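Local coordinates for protein regulator of polyketide synthase expression (Bifidobacterium adolescentis, PDB 3ONQ) that is of unknown function but carries a PucR-type helix-turn-helix domain and probably binds DNA to regulate polyketide synthase expression, at residues 81-86 against 99-105; 200-204 against 215-219. All blocks are in the same frame, centred on the assembly; numbering follows the deposited sequence.

Contact 1: residues 81-86 against 99-105; sequences LGGEHV and ACQMGAV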
loop_
_atom_site.group_PDB
_atom_site.type_symbol
_atom_site.label_atom_id
_atom_site.label_comp_id
_atom_site.label_asym_id
_atom_site.label_seq_id
_atom_site.Cartn_x
_atom_site.Cartn_y
_atom_site.Cartn_z
ATOM N N LEU B 81 9.405 -30.993 -13.926
ATOM C CA LEU B 81 10.477 -30.320 -13.200
ATOM C C LEU B 81 10.213 -30.294 -11.697
ATOM O O LEU B 81 10.906 -29.603 -10.952
ATOM C CB LEU B 81 10.669 -28.893 -13.723
ATOM C CG LEU B 81 11.348 -28.770 -15.084
ATOM C CD1 LEU B 81 10.958 -27.468 -15.767
ATOM C CD2 LEU B 81 12.882 -28.904 -14.950
ATOM N N GLY B 82 9.205 -31.042 -11.261
ATOM C CA GLY B 82 8.906 -31.184 -9.844
ATOM C C GLY B 82 7.978 -30.137 -9.237
ATOM O O GLY B 82 7.900 -30.014 -8.016
ATOM N N GLY B 83 7.276 -29.380 -10.074
ATOM C CA GLY B 83 6.370 -28.361 -9.571
ATOM C C GLY B 83 4.938 -28.847 -9.611
ATOM O O GLY B 83 4.639 -29.842 -10.259
ATOM N N GLU B 84 4.043 -28.148 -8.930
ATOM C CA GLU B 84 2.640 -28.549 -8.944
ATOM C C GLU B 84 1.657 -27.391 -9.078
ATOM O O GLU B 84 0.447 -27.593 -9.024
ATOM C CB GLU B 84 2.309 -29.375 -7.710
ATOM C CG GLU B 84 3.041 -28.960 -6.457
ATOM C CD GLU B 84 2.887 -29.995 -5.366
ATOM O OE1 GLU B 84 1.976 -30.842 -5.486
ATOM O OE2 GLU B 84 3.674 -29.974 -4.399
ATOM N N HIS B 85 2.173 -26.180 -9.245
ATOM C CA HIS B 85 1.301 -25.025 -9.425
ATOM C C HIS B 85 1.752 -24.193 -10.606
ATOM O O HIS B 85 2.910 -23.774 -10.671
ATOM C CB HIS B 85 1.295 -24.164 -8.167
ATOM C CG HIS B 85 1.012 -24.938 -6.920
ATOM N ND1 HIS B 85 -0.153 -25.652 -6.737
ATOM C CD2 HIS B 85 1.748 -25.123 -5.796
ATOM C CE1 HIS B 85 -0.126 -26.239 -5.554
ATOM N NE2 HIS B 85 1.015 -25.934 -4.963
ATOM N N VAL B 86 0.839 -23.983 -11.548
ATOM C CA VAL B 86 1.028 -22.985 -12.581
ATOM C C VAL B 86 -0.339 -22.412 -12.982
ATOM O O VAL B 86 -1.242 -23.145 -13.393
ATOM C CB VAL B 86 1.836 -23.539 -13.785
ATOM C CG1 VAL B 86 1.142 -24.723 -14.394
ATOM C CG2 VAL B 86 2.074 -22.445 -14.831
ATOM N N ALA B 99 4.267 -19.522 -12.923
ATOM C CA ALA B 99 4.707 -20.767 -12.293
ATOM C C ALA B 99 5.155 -20.546 -10.856
ATOM O O ALA B 99 5.805 -19.547 -10.529
ATOM C CB ALA B 99 5.834 -21.412 -13.101
ATOM N N CYS B 100 4.815 -21.489 -9.993
ATOM C CA CYS B 100 5.322 -21.440 -8.637
ATOM C C CYS B 100 6.756 -21.960 -8.653
ATOM O O CYS B 100 7.037 -23.026 -9.206
ATOM C CB CYS B 100 4.455 -22.280 -7.687
ATOM S SG CYS B 100 5.106 -22.281 -6.004
ATOM N N GLN B 101 7.676 -21.202 -8.080
ATOM C CA GLN B 101 9.059 -21.639 -8.110
ATOM C C GLN B 101 9.330 -22.576 -6.949
ATOM O O GLN B 101 9.418 -22.152 -5.800
ATOM C CB GLN B 101 10.035 -20.469 -8.100
ATOM C CG GLN B 101 11.483 -20.938 -7.955
ATOM C CD GLN B 101 12.472 -19.804 -7.973
ATOM O OE1 GLN B 101 12.829 -19.292 -9.035
ATOM N NE2 GLN B 101 12.932 -19.404 -6.793
HETATM N N MSE B 102 9.437 -23.857 -7.270
HETATM C CA MSE B 102 9.672 -24.903 -6.290
HETATM C C MSE B 102 10.278 -26.089 -7.031
HETATM O O MSE B 102 10.146 -26.183 -8.256
HETATM C CB MSE B 102 8.350 -25.327 -5.653
HETATM C CG MSE B 102 7.332 -25.788 -6.678
HETATM SE SE MSE B 102 5.602 -26.347 -5.948
HETATM C CE MSE B 102 6.149 -28.030 -5.115
ATOM N N GLY B 103 10.922 -26.993 -6.293
ATOM C CA GLY B 103 11.572 -28.142 -6.898
ATOM C C GLY B 103 12.576 -27.649 -7.921
ATOM O O GLY B 103 13.381 -26.764 -7.621
ATOM N N ALA B 104 12.511 -28.182 -9.140
ATOM C CA ALA B 104 13.423 -27.740 -10.198
ATOM C C ALA B 104 12.811 -26.693 -11.120
ATOM O O ALA B 104 13.399 -26.358 -12.151
ATOM C CB ALA B 104 13.921 -28.929 -11.016
ATOM N N VAL B 105 11.634 -26.182 -10.766
ATOM C CA VAL B 105 10.998 -25.146 -11.576
ATOM C C VAL B 105 11.668 -23.804 -11.316
ATOM O O VAL B 105 11.315 -23.098 -10.374
ATOM C CB VAL B 105 9.501 -25.012 -11.277
ATOM C CG1 VAL B 105 8.873 -23.973 -12.218
ATOM C CG2 VAL B 105 8.807 -26.359 -11.414
HETATM O O HOH W 1 5.262 -25.145 -9.926
#

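Contact 2: residues 200-204 against 215-219; sequences LTVST and TAKEL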
loop_
_atom_site.group_PDB
_atom_site.type_symbol
_atom_site.label_atom_id
_atom_site.label_comp_id
_atom_site.label_asym_id
_atom_site.label_seq_id
_atom_site.Cartn_x
_atom_site.Cartn_y
_atom_site.Cartn_z
ATOM N N LEU B 200 25.609 14.509 -14.392
ATOM C CA LEU B 200 25.771 15.666 -15.258
ATOM C C LEU B 200 26.375 15.242 -16.593
ATOM O O LEU B 200 25.964 15.731 -17.647
ATOM C CB LEU B 200 26.647 16.716 -14.593
ATOM C CG LEU B 200 27.007 17.930 -15.446
ATOM C CD1 LEU B 200 25.755 18.727 -15.796
ATOM C CD2 LEU B 200 28.009 18.791 -14.690
ATOM N N THR B 201 27.325 14.311 -16.550
ATOM C CA THR B 201 28.048 13.903 -17.761
ATOM C C THR B 201 27.167 13.109 -18.710
ATOM O O THR B 201 27.182 13.342 -19.918
ATOM C CB THR B 201 29.320 13.087 -17.447
ATOM O OG1 THR B 201 30.153 13.833 -16.559
ATOM C CG2 THR B 201 30.099 12.803 -18.736
ATOM N N VAL B 202 26.405 12.165 -18.172
ATOM C CA VAL B 202 25.457 11.411 -18.989
ATOM C C VAL B 202 24.407 12.359 -19.576
ATOM O O VAL B 202 24.088 12.309 -20.758
ATOM C CB VAL B 202 24.742 10.333 -18.132
ATOM C CG1 VAL B 202 23.593 9.704 -18.904
ATOM C CG2 VAL B 202 25.736 9.271 -17.670
ATOM N N SER B 203 23.861 13.222 -18.731
ATOM C CA SER B 203 22.832 14.146 -19.174
ATOM C C SER B 203 23.372 15.015 -20.306
ATOM O O SER B 203 22.721 15.216 -21.331
ATOM C CB SER B 203 22.415 15.036 -18.009
ATOM O OG SER B 203 21.469 15.989 -18.444
ATOM N N THR B 204 24.575 15.542 -20.107
ATOM C CA THR B 204 25.159 16.444 -21.082
ATOM C C THR B 204 25.469 15.680 -22.365
ATOM O O THR B 204 25.257 16.185 -23.450
ATOM C CB THR B 204 26.460 17.081 -20.549
ATOM O OG1 THR B 204 26.193 17.778 -19.327
ATOM C CG2 THR B 204 27.026 18.040 -21.562
ATOM N N THR B 215 30.706 16.881 -25.531
ATOM C CA THR B 215 30.478 16.741 -24.099
ATOM C C THR B 215 31.715 17.254 -23.360
ATOM O O THR B 215 31.602 18.098 -22.477
ATOM C CB THR B 215 30.148 15.271 -23.705
ATOM O OG1 THR B 215 28.977 14.831 -24.406
ATOM C CG2 THR B 215 29.899 15.153 -22.214
ATOM N N ALA B 216 32.892 16.754 -23.745
ATOM C CA ALA B 216 34.167 17.278 -23.249
ATOM C C ALA B 216 34.240 18.802 -23.326
ATOM O O ALA B 216 34.626 19.461 -22.372
ATOM C CB ALA B 216 35.344 16.662 -24.011
ATOM N N LYS B 217 33.876 19.354 -24.475
ATOM C CA LYS B 217 33.917 20.794 -24.688
ATOM C C LYS B 217 32.978 21.536 -23.729
ATOM O O LYS B 217 33.367 22.521 -23.103
ATOM C CB LYS B 217 33.563 21.104 -26.143
ATOM C CG LYS B 217 33.328 22.569 -26.451
ATOM C CD LYS B 217 32.994 22.742 -27.940
ATOM C CE LYS B 217 32.729 24.202 -28.317
ATOM N NZ LYS B 217 31.531 24.789 -27.648
ATOM N N GLU B 218 31.743 21.056 -23.628
ATOM C CA GLU B 218 30.747 21.623 -22.717
ATOM C C GLU B 218 31.183 21.591 -21.250
ATOM O O GLU B 218 30.947 22.538 -20.507
ATOM C CB GLU B 218 29.418 20.877 -22.857
ATOM C CG GLU B 218 28.288 21.713 -23.398
ATOM C CD GLU B 218 28.057 22.971 -22.582
ATOM O OE1 GLU B 218 27.401 22.895 -21.519
ATOM O OE2 GLU B 218 28.538 24.039 -23.005
ATOM N N LEU B 219 31.815 20.499 -20.833
ATOM C CA LEU B 219 32.111 20.301 -19.414
ATOM C C LEU B 219 33.523 20.689 -19.004
ATOM O O LEU B 219 33.887 20.580 -17.829
ATOM C CB LEU B 219 31.849 18.846 -19.025
ATOM C CG LEU B 219 30.400 18.364 -19.107
ATOM C CD1 LEU B 219 30.341 16.879 -18.823
ATOM C CD2 LEU B 219 29.502 19.150 -18.156
#

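Contact 1: residues 81-86 against 99-105
V86 and A99 face each other as an antiparallel non-hydrogen-bonded pair, their CA atoms 4.3 Å apart, and from there the two chains run on toward L81 and A104. C100 N donates to H85 O at 3.1 Å in a nearly linear bond (175°). Beyond it direct pairing lapses: one water donates to both H85 O and C100 O, bridging chains whose CA atoms separate to 5.8 Å at G83 and M102. At the far end A104 N gives a more bent bond (136°) to L81 O, 2.8 Å away. The donor belongs to the type II' turn M102–V105, in which G103 has positive phi. G82, also at positive phi, is the C-prime residue of a Schellman motif ending the preceding helix.

The bare CA of G83 admits V105, whose CG2 lies 3.6 Å from G83 N and also meets L81 CB. M102, a selenomethionine, starts with CG wedged between backbone N and carbonyl carbon (chi1 57°) and bends at chi3. It thereby crosses the E84 side chain at about a right angle, with SE 3.7 Å from E84 CG. SE also approaches the H85 ring obliquely, while C100 CB meets the edge of that ring and E84 CG lies over one face, offset toward the rim. A sulfate ion, probably from the crystallisation liquor, lies about 3 Å from the H85 side chain, which also meets the ring of W50.

In the fold, 81-86 links helix 67-80 to strand 86-91, an outermost strand of the sheet within this chain. Residues 99-105 lead from the end of strand 94-100 toward helix 107-114. L81 and V105 both touch T110 of that helix, whereas A99 pairs with F57 on the neighbouring strand 55-61.

Contact 2: residues 200-204 against 215-219
Helices 198-207 and 212-219 are the first two within the PucR-type helix-turn-helix domain, and this contact packs one across the other. Their local axes approach to 10.2 Å with 125° between the N-to-C directions, so the helices are strongly inclined and run broadly against each other. L219 fills the interface with its forked end: CD2 lies 3.8 Å from L200 CD2, the two leucine side chains passing each other in opposite directions, and L219 meets T204 tip to tip through CD2 and OG1. The other branch, CD1, rests against T201, 3.8 Å from OG1.

With OG1 beside the backbone N (chi1 -58°) and CG2 anti to it, the T204 methyl is placed against the second helix, touching E218 CB at 3.9 Å and T215 CG2 at 4.1 Å. Its hydroxyl instead donates to L200 O at 2.7 Å, from above the carbonyl plane; T204 N reaches the same oxygen from the opposite face. The T201 and T215 hydroxyls are likewise held by carbonyls, P197 O and S211 O. No hydrogen bond joins the segments: methyl groups rest on one another and on threonine oxygens, consistent with packing, rather than polar pairing, joining the helices here.

Overall arrangement
The two contacts lie on opposite sides of the chain's centre, 49 Å apart between centres and about 32 Å between nearest atoms, and they share no helix or strand. They come in series: contact 1 closes well before contact 2 opens. Contact 1 lies at the edge of the mixed sheet, at the open end of the hairpin of strands 86-91 and 94-100, away from its turn, whereas contact 2 joins two helices of the all-helical C-terminal part, both touched by helix 223-237. No other chain of the assembly touches either. This separation is consistent with distinct modules in one chain, the C-terminal one probably binding DNA and the sheet-containing one of unestablished role.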